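Local coordinates for protein reducing-end xylose-releasing exo-oligoxylanase Rex8A (Paenibacillus barcinonensis, PDB 6SUD) that hydrolyses short linear and branched xylooligosaccharides of xylan from their reducing ends, releasing xylose, at residues M135-A140 and Y151-Q156; D83-F88 and N142-G147; T237-E242 and N291-F296. The protein carries 1 engineered substitution. All coordinates share one frame; numbering follows the deposited sequence.

Interaction 1: residues M135-A140 and Y151-Q156; sequences MALFFA and YDYQAQ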
# COMPACT_ATOMS: atom_id res chain seq x y z
N MET A 135 -10.22 -2.68 0.30
CA MET A 135 -9.65 -4.02 0.57
C MET A 135 -9.71 -4.31 2.08
O MET A 135 -10.10 -5.42 2.45
CB MET A 135 -8.21 -4.14 0.07
CG MET A 135 -7.67 -5.56 0.12
SD MET A 135 -8.35 -6.59 -1.21
CE MET A 135 -9.73 -7.41 -0.42
N ALA A 136 -9.33 -3.36 2.92
CA ALA A 136 -9.34 -3.55 4.39
C ALA A 136 -10.78 -3.81 4.87
O ALA A 136 -10.98 -4.71 5.74
CB ALA A 136 -8.71 -2.38 5.07
N LEU A 137 -11.76 -3.08 4.34
CA LEU A 137 -13.19 -3.23 4.74
C LEU A 137 -13.72 -4.60 4.28
O LEU A 137 -14.44 -5.26 5.06
CB LEU A 137 -14.01 -2.10 4.13
CG LEU A 137 -13.94 -0.77 4.88
CD1 LEU A 137 -14.38 0.36 3.97
CD2 LEU A 137 -14.78 -0.83 6.14
N PHE A 138 -13.34 -5.05 3.09
CA PHE A 138 -13.71 -6.41 2.62
C PHE A 138 -13.14 -7.45 3.59
O PHE A 138 -13.86 -8.39 3.95
CB PHE A 138 -13.25 -6.68 1.19
CG PHE A 138 -14.13 -6.07 0.13
CD1 PHE A 138 -15.52 -6.22 0.20
CD2 PHE A 138 -13.58 -5.40 -0.94
CE1 PHE A 138 -16.33 -5.65 -0.77
CE2 PHE A 138 -14.40 -4.84 -1.91
CZ PHE A 138 -15.78 -4.96 -1.82
N PHE A 139 -11.89 -7.30 4.01
CA PHE A 139 -11.24 -8.26 4.94
C PHE A 139 -11.94 -8.19 6.31
O PHE A 139 -12.11 -9.24 6.93
CB PHE A 139 -9.73 -8.02 5.07
CG PHE A 139 -8.90 -8.42 3.88
CD1 PHE A 139 -9.40 -9.29 2.91
CD2 PHE A 139 -7.62 -7.93 3.71
CE1 PHE A 139 -8.62 -9.66 1.82
CE2 PHE A 139 -6.85 -8.30 2.61
CZ PHE A 139 -7.35 -9.15 1.67
N ALA A 140 -12.30 -7.00 6.77
CA ALA A 140 -13.03 -6.81 8.05
C ALA A 140 -14.35 -7.59 7.98
O ALA A 140 -14.67 -8.33 8.92
CB ALA A 140 -13.25 -5.34 8.32
N TYR A 151 -20.34 0.47 10.41
CA TYR A 151 -19.50 -0.75 10.50
C TYR A 151 -20.12 -1.88 9.67
O TYR A 151 -19.76 -3.04 9.92
CB TYR A 151 -19.23 -1.09 11.97
CG TYR A 151 -18.73 0.08 12.78
CD1 TYR A 151 -17.39 0.44 12.78
CD2 TYR A 151 -19.59 0.85 13.54
CE1 TYR A 151 -16.95 1.54 13.50
CE2 TYR A 151 -19.16 1.93 14.28
CZ TYR A 151 -17.83 2.28 14.27
OH TYR A 151 -17.38 3.36 14.99
N ASP A 152 -21.00 -1.55 8.72
CA ASP A 152 -21.49 -2.47 7.66
C ASP A 152 -20.40 -2.54 6.58
O ASP A 152 -20.62 -2.02 5.48
CB ASP A 152 -22.85 -2.03 7.11
CG ASP A 152 -22.93 -0.60 6.61
OD1 ASP A 152 -22.32 0.26 7.23
OD2 ASP A 152 -23.63 -0.36 5.59
N TYR A 153 -19.28 -3.21 6.90
CA TYR A 153 -17.99 -3.12 6.16
C TYR A 153 -18.15 -3.46 4.67
O TYR A 153 -17.62 -2.69 3.83
CB TYR A 153 -16.96 -4.06 6.78
CG TYR A 153 -16.77 -3.89 8.26
CD1 TYR A 153 -16.27 -2.72 8.80
CD2 TYR A 153 -17.05 -4.94 9.13
CE1 TYR A 153 -16.07 -2.58 10.16
CE2 TYR A 153 -16.85 -4.81 10.49
CZ TYR A 153 -16.36 -3.63 11.01
OH TYR A 153 -16.15 -3.50 12.36
N GLN A 154 -18.83 -4.56 4.34
CA GLN A 154 -18.94 -5.02 2.93
C GLN A 154 -19.65 -3.94 2.10
O GLN A 154 -19.13 -3.60 1.03
CB GLN A 154 -19.69 -6.35 2.79
CG GLN A 154 -19.61 -6.94 1.39
CD GLN A 154 -20.52 -8.13 1.22
OE1 GLN A 154 -20.08 -9.28 1.23
NE2 GLN A 154 -21.81 -7.88 1.09
N ALA A 155 -20.78 -3.41 2.58
CA ALA A 155 -21.55 -2.39 1.84
C ALA A 155 -20.73 -1.09 1.73
O ALA A 155 -20.81 -0.40 0.68
CB ALA A 155 -22.90 -2.16 2.48
N GLN A 156 -19.96 -0.76 2.77
CA GLN A 156 -19.06 0.42 2.78
C GLN A 156 -17.98 0.24 1.70
O GLN A 156 -17.78 1.18 0.93
CB GLN A 156 -18.43 0.64 4.16
CG GLN A 156 -19.44 1.05 5.25
CD GLN A 156 -20.10 2.39 5.02
OE1 GLN A 156 -19.56 3.28 4.36
NE2 GLN A 156 -21.29 2.55 5.59
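Y153 and L137 bury the most surface in this contact, with smaller shares from F138 and A140. They meet where helix 127-144 runs past the first turn of helix 153-170. The backbones come close here: the CA atoms of L137 and Y153 lie 5.0 Å apart. L137 meets the edge of the Y153 ring, near its plane, with CD2 3.6 Å from CD1 of the tyrosine. The two side chains cross at about a right angle. The other methyl of L137, CD1, rests on CB of Q156. A140, one turn after L137, points its methyl over a ring face. Its CB is 3.9 Å from the centroid of the Y153 ring and 15° off the normal, a CH-pi contact. The backbone O of Y151 covers the opposite face, so the ring is held between the methyl and a carbonyl of its own segment. In Y153, CG stands opposite the carbonyl carbon (chi1 -53°), which turns the ring along the helix 127-144 surface toward A140. CB of Y153 stays near the L137 backbone, 3.3 Å from its O. The phenol end reaches helix 85-99, where OH is hydrogen-bonded to D89 and K85. F138 sets out away from the other segment, but its ring end comes back to the partly exposed Q154: CE1 lies 4.1 Å from CG of Q154. Away from the interface, Q156 NE2 donates to OD1 of D152 at 3.0 Å, a nearly straight bond (174°) that spans the first turn of helix 153-170. L137 and F138 also touch A157 further along that helix. The arrangement is close packing of two consecutive helices joined by a short loop, as expected in the (alpha/alpha)6 barrel of glycoside hydrolase family 8.

Interaction 2: residues D83-F88 and N142-G147; sequences DKKHEF and NRWGDG. With EDO (1,2-ethanediol), chain H; EDO (1,2-ethanediol), chain C.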
# COMPACT_ATOMS: atom_id res chain seq x y z
N ASP A 83 -5.81 -8.76 13.40
CA ASP A 83 -7.06 -9.12 14.11
C ASP A 83 -7.29 -8.11 15.25
O ASP A 83 -7.57 -8.55 16.42
CB ASP A 83 -7.01 -10.58 14.59
CG ASP A 83 -8.34 -11.12 15.08
OD1 ASP A 83 -9.37 -10.50 14.78
OD2 ASP A 83 -8.33 -12.16 15.77
N LYS A 84 -7.20 -6.82 14.94
CA LYS A 84 -7.30 -5.73 15.95
C LYS A 84 -8.52 -4.86 15.63
O LYS A 84 -8.37 -3.74 15.11
CB LYS A 84 -6.00 -4.94 16.05
CG LYS A 84 -4.80 -5.79 16.43
CD LYS A 84 -4.65 -6.04 17.90
CE LYS A 84 -3.31 -6.66 18.26
NZ LYS A 84 -3.23 -6.99 19.70
N LYS A 85 -9.70 -5.39 15.94
CA LYS A 85 -10.98 -4.80 15.52
C LYS A 85 -11.18 -3.41 16.15
O LYS A 85 -11.71 -2.53 15.46
CB LYS A 85 -12.13 -5.73 15.87
CG LYS A 85 -13.46 -5.29 15.28
CD LYS A 85 -14.54 -6.34 15.35
CE LYS A 85 -15.76 -6.00 14.52
NZ LYS A 85 -16.44 -4.80 15.05
N HIS A 86 -10.80 -3.22 17.41
CA HIS A 86 -11.09 -1.96 18.15
C HIS A 86 -10.38 -0.79 17.47
O HIS A 86 -11.05 0.24 17.19
CB HIS A 86 -10.75 -2.12 19.63
CG HIS A 86 -10.95 -0.86 20.41
ND1 HIS A 86 -9.93 -0.29 21.13
CD2 HIS A 86 -12.03 -0.07 20.60
CE1 HIS A 86 -10.37 0.78 21.76
NE2 HIS A 86 -11.64 0.95 21.43
N GLU A 87 -9.11 -0.96 17.14
CA GLU A 87 -8.32 0.07 16.43
C GLU A 87 -8.86 0.24 15.01
O GLU A 87 -8.97 1.39 14.57
CB GLU A 87 -6.86 -0.33 16.34
CG GLU A 87 -6.17 -0.33 17.68
CD GLU A 87 -6.44 -1.47 18.63
OE1 GLU A 87 -7.13 -2.46 18.27
OE2 GLU A 87 -5.94 -1.37 19.76
N PHE A 88 -9.18 -0.86 14.32
CA PHE A 88 -9.73 -0.81 12.94
C PHE A 88 -10.94 0.13 12.93
O PHE A 88 -11.01 1.05 12.10
CB PHE A 88 -10.14 -2.20 12.46
CG PHE A 88 -10.68 -2.24 11.06
CD1 PHE A 88 -11.99 -1.85 10.79
CD2 PHE A 88 -9.89 -2.65 10.01
CE1 PHE A 88 -12.48 -1.91 9.49
CE2 PHE A 88 -10.38 -2.70 8.71
CZ PHE A 88 -11.67 -2.31 8.46
N ASN A 142 -15.16 -10.15 6.07
CA ASN A 142 -14.92 -11.61 5.97
C ASN A 142 -14.41 -12.09 7.34
O ASN A 142 -14.79 -13.20 7.70
CB ASN A 142 -14.05 -11.99 4.76
CG ASN A 142 -14.65 -11.56 3.44
OD1 ASN A 142 -15.85 -11.30 3.34
ND2 ASN A 142 -13.82 -11.43 2.41
N ARG A 143 -13.64 -11.29 8.09
CA ARG A 143 -13.03 -11.75 9.37
C ARG A 143 -14.03 -11.65 10.53
O ARG A 143 -14.02 -12.58 11.38
CB ARG A 143 -11.82 -10.91 9.80
CG ARG A 143 -10.54 -11.17 9.02
CD ARG A 143 -9.33 -10.86 9.89
NE ARG A 143 -9.02 -11.96 10.80
CZ ARG A 143 -7.85 -12.15 11.41
NH1 ARG A 143 -6.84 -11.31 11.21
NH2 ARG A 143 -7.67 -13.20 12.19
N TRP A 144 -14.77 -10.54 10.62
CA TRP A 144 -15.57 -10.14 11.82
C TRP A 144 -17.08 -10.08 11.55
O TRP A 144 -17.86 -10.05 12.53
CB TRP A 144 -15.09 -8.78 12.30
CG TRP A 144 -13.63 -8.74 12.61
CD1 TRP A 144 -12.88 -9.71 13.20
CD2 TRP A 144 -12.76 -7.62 12.39
NE1 TRP A 144 -11.59 -9.27 13.33
CE2 TRP A 144 -11.49 -7.99 12.88
CE3 TRP A 144 -12.93 -6.35 11.84
CZ2 TRP A 144 -10.39 -7.13 12.81
CZ3 TRP A 144 -11.85 -5.50 11.77
CH2 TRP A 144 -10.59 -5.89 12.26
N GLY A 145 -17.48 -9.98 10.28
CA GLY A 145 -18.91 -9.84 9.92
C GLY A 145 -19.37 -8.40 9.99
O GLY A 145 -18.78 -7.60 10.75
N ASP A 146 -20.41 -8.06 9.23
CA ASP A 146 -20.90 -6.66 9.14
C ASP A 146 -21.71 -6.34 10.40
O ASP A 146 -22.40 -7.24 10.91
CB ASP A 146 -21.71 -6.39 7.88
CG ASP A 146 -20.87 -6.22 6.62
OD1 ASP A 146 -19.76 -6.76 6.59
OD2 ASP A 146 -21.34 -5.53 5.69
N GLY A 147 -21.60 -5.10 10.84
CA GLY A 147 -22.42 -4.53 11.93
C GLY A 147 -23.30 -3.42 11.40
O GLY A 147 -23.40 -3.22 10.19
C1 EDO H . -9.07 -5.46 19.14
O1 EDO H . -8.02 -4.74 19.77
C2 EDO H . -8.66 -6.81 18.74
O2 EDO H . -9.72 -7.71 18.48
C1 EDO C . -5.39 -4.10 20.88
O1 EDO C . -5.42 -2.97 21.74
C2 EDO C . -4.22 -4.00 20.07
O2 EDO C . -3.08 -3.85 20.88
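W144 meets D83 and F88 with its indole edge and K85 with one face. At the edge, NE1 donates to OD1 of D83 at 2.9 Å with an angle of 165°. The acceptor lies almost in the indole plane, and carboxylate and ring are nearly coplanar. D83 brings this oxygen there with CG opposite its own backbone N (chi1 -169°). Further along the edge, CZ3 of W144 points onto the face of F88 and lies 3.5 Å from CG of F88. The pair is edge-to-face, with planes at 82° and centroids 5.2 Å apart. K85 runs over the indole face in the opposite direction to the tryptophan side chain. Its CB stands 3.7 Å from the centroid of the six-membered ring, a CH-pi contact, and CE continues to CB of W144 at 3.6 Å. The lysine bends only at its last torsion. NZ leaves the ring for a salt bridge with D89. The other indole face is covered by CB of R143, the preceding residue. The R143 guanidinium stacks on D83, with the two flat groups at a small tilt. NH1 lies 3.5 Å from CB of D83. The charged ends form only a long salt bridge, OD2 to NH2 at 3.8 Å, and no N-H is aimed at the oxygen. NH1 instead donates to the backbone O of V80. Two ethanediol molecules, probably from the crystallisation liquor, bind E87 nearby. The chemistry is therefore mixed: one directed hydrogen bond fixes the indole edge, aliphatic carbons cover both faces, and the arginine stacks on the D83 side chain and probably adds a weak charge attraction at this surface.

Interaction 3: residues T237-E242 and N291-F296; sequences TGLSPE and NRIQAF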
# COMPACT_ATOMS: atom_id res chain seq x y z
N THR A 237 17.50 -2.26 -13.94
CA THR A 237 17.62 -1.89 -12.51
C THR A 237 16.40 -2.36 -11.71
O THR A 237 16.54 -2.53 -10.50
CB THR A 237 17.78 -0.37 -12.41
OG1 THR A 237 16.54 0.13 -12.91
CG2 THR A 237 18.96 0.17 -13.20
N GLY A 238 15.25 -2.54 -12.36
CA GLY A 238 13.96 -2.85 -11.73
C GLY A 238 13.31 -1.62 -11.10
O GLY A 238 12.22 -1.79 -10.50
N LEU A 239 13.93 -0.45 -11.21
CA LEU A 239 13.42 0.82 -10.62
C LEU A 239 12.31 1.38 -11.50
O LEU A 239 12.38 1.25 -12.73
CB LEU A 239 14.52 1.87 -10.51
CG LEU A 239 15.78 1.47 -9.75
CD1 LEU A 239 16.79 2.59 -9.84
CD2 LEU A 239 15.49 1.13 -8.30
N SER A 240 11.41 2.13 -10.86
CA SER A 240 10.21 2.72 -11.48
C SER A 240 10.12 4.18 -11.08
O SER A 240 10.66 4.60 -10.04
CB SER A 240 9.00 1.98 -11.07
OG SER A 240 8.93 1.90 -9.65
N PRO A 241 9.43 5.00 -11.89
CA PRO A 241 9.21 6.40 -11.57
C PRO A 241 8.04 6.57 -10.60
O PRO A 241 7.20 5.69 -10.53
CB PRO A 241 8.92 7.00 -12.95
CG PRO A 241 8.18 5.89 -13.67
CD PRO A 241 8.81 4.61 -13.17
N GLU A 242 8.03 7.68 -9.85
CA GLU A 242 6.90 7.98 -8.93
C GLU A 242 5.62 8.14 -9.76
O GLU A 242 4.64 7.47 -9.44
CB GLU A 242 7.23 9.17 -8.03
CG GLU A 242 8.26 8.82 -6.99
CD GLU A 242 8.55 9.91 -5.98
OE1 GLU A 242 9.17 10.94 -6.38
OE2 GLU A 242 8.13 9.73 -4.81
N ASN A 291 14.25 -9.98 -8.35
CA ASN A 291 15.72 -10.25 -8.39
C ASN A 291 16.49 -8.97 -8.80
O ASN A 291 17.58 -8.73 -8.24
CB ASN A 291 16.05 -11.40 -9.35
CG ASN A 291 15.53 -12.75 -8.88
OD1 ASN A 291 15.26 -12.94 -7.70
ND2 ASN A 291 15.40 -13.70 -9.79
N ARG A 292 15.97 -8.22 -9.78
CA ARG A 292 16.66 -7.05 -10.37
C ARG A 292 16.78 -5.94 -9.34
O ARG A 292 17.91 -5.45 -9.13
CB ARG A 292 15.92 -6.46 -11.58
CG ARG A 292 16.09 -7.31 -12.81
CD ARG A 292 15.65 -6.67 -14.11
NE ARG A 292 15.69 -7.75 -15.09
CZ ARG A 292 14.66 -8.25 -15.77
NH1 ARG A 292 13.44 -7.75 -15.62
NH2 ARG A 292 14.86 -9.24 -16.63
N ILE A 293 15.66 -5.58 -8.71
CA ILE A 293 15.72 -4.46 -7.73
C ILE A 293 16.60 -4.88 -6.56
O ILE A 293 17.37 -4.04 -6.10
CB ILE A 293 14.33 -3.95 -7.32
CG1 ILE A 293 14.44 -2.50 -6.82
CG2 ILE A 293 13.64 -4.88 -6.33
CD1 ILE A 293 13.13 -1.85 -6.45
N GLN A 294 16.56 -6.15 -6.12
CA GLN A 294 17.44 -6.60 -4.99
C GLN A 294 18.91 -6.57 -5.44
O GLN A 294 19.74 -6.13 -4.66
CB GLN A 294 17.04 -7.98 -4.48
CG GLN A 294 15.86 -7.93 -3.53
CD GLN A 294 15.60 -9.25 -2.86
OE1 GLN A 294 16.10 -10.30 -3.26
NE2 GLN A 294 14.81 -9.20 -1.80
N ALA A 295 19.21 -7.03 -6.64
CA ALA A 295 20.56 -6.94 -7.24
C ALA A 295 21.00 -5.46 -7.25
O ALA A 295 22.16 -5.20 -6.87
CB ALA A 295 20.56 -7.54 -8.62
N PHE A 296 20.11 -4.54 -7.65
CA PHE A 296 20.45 -3.09 -7.75
C PHE A 296 20.92 -2.58 -6.38
O PHE A 296 21.90 -1.85 -6.36
CB PHE A 296 19.30 -2.22 -8.27
CG PHE A 296 19.71 -0.77 -8.42
CD1 PHE A 296 20.45 -0.33 -9.51
CD2 PHE A 296 19.40 0.14 -7.43
CE1 PHE A 296 20.84 1.00 -9.60
CE2 PHE A 296 19.83 1.46 -7.50
CZ PHE A 296 20.53 1.89 -8.60
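This is a buried, mostly apolar contact between a loop and a helix. The loop segment T237-E242 follows helix 215-232, and its partner lies on helix 285-297. F296 packs against both L239 and T237. CD1 of L239 stands over one face of the ring, 4.1 Å from its centroid and 17° off the normal, a CH-pi contact. The two side chains cross at about a right angle. The other methyl, CD2, meets CG1 of I293 at 4.1 Å. F296 extends toward the loop with CG opposite its backbone N (chi1 -177°). This sets the ring alongside T237, whose CB is 3.9 Å from CD1 of the phenylalanine. The T237 backbone also takes part: its O receives a CA-H...O contact from I293 CA at 3.5 Å. G238 crosses the helix close to I293, with CA atoms 4.7 Å apart. A CB at G238 would clash with N of I293. The ring of F296 also packs edge-to-face with Y308. Replacing F296 by an alanine is likely to open a gap beside L239 and T237 and to remove the edge-to-face contact with Y308. Bonds within the loop and to its surroundings hold its shape. OG1 of T237 accepts from N of L239 at 3.2 Å and is also bonded to O of I310. G238 O is bonded to Q289, one turn before I293. The OG1 bond defines an ST turn, here packed by its glycine and leucine against a helix of the (alpha/alpha)6 barrel of family 8.

From the N terminus, D83-F88 comes first, at the start of helix 85-99. Interaction 2 closes the long loop from there to N142-G147, at the end of helix 127-144. M135-A140 lies inside that loop, but its partner Y151-Q156 lies beyond it, so interactions 1 and 2 cross. They share helix 127-144 and touch: D146 OD2 probably accepts from Q154 N. Together they tie helices 85-99, 127-144 and 153-170. Interaction 3 follows in series and joins the loop after helix 215-232 to helix 285-297. It lies on the opposite side of the chain's centre, its centre about 34 Å from that of interaction 1.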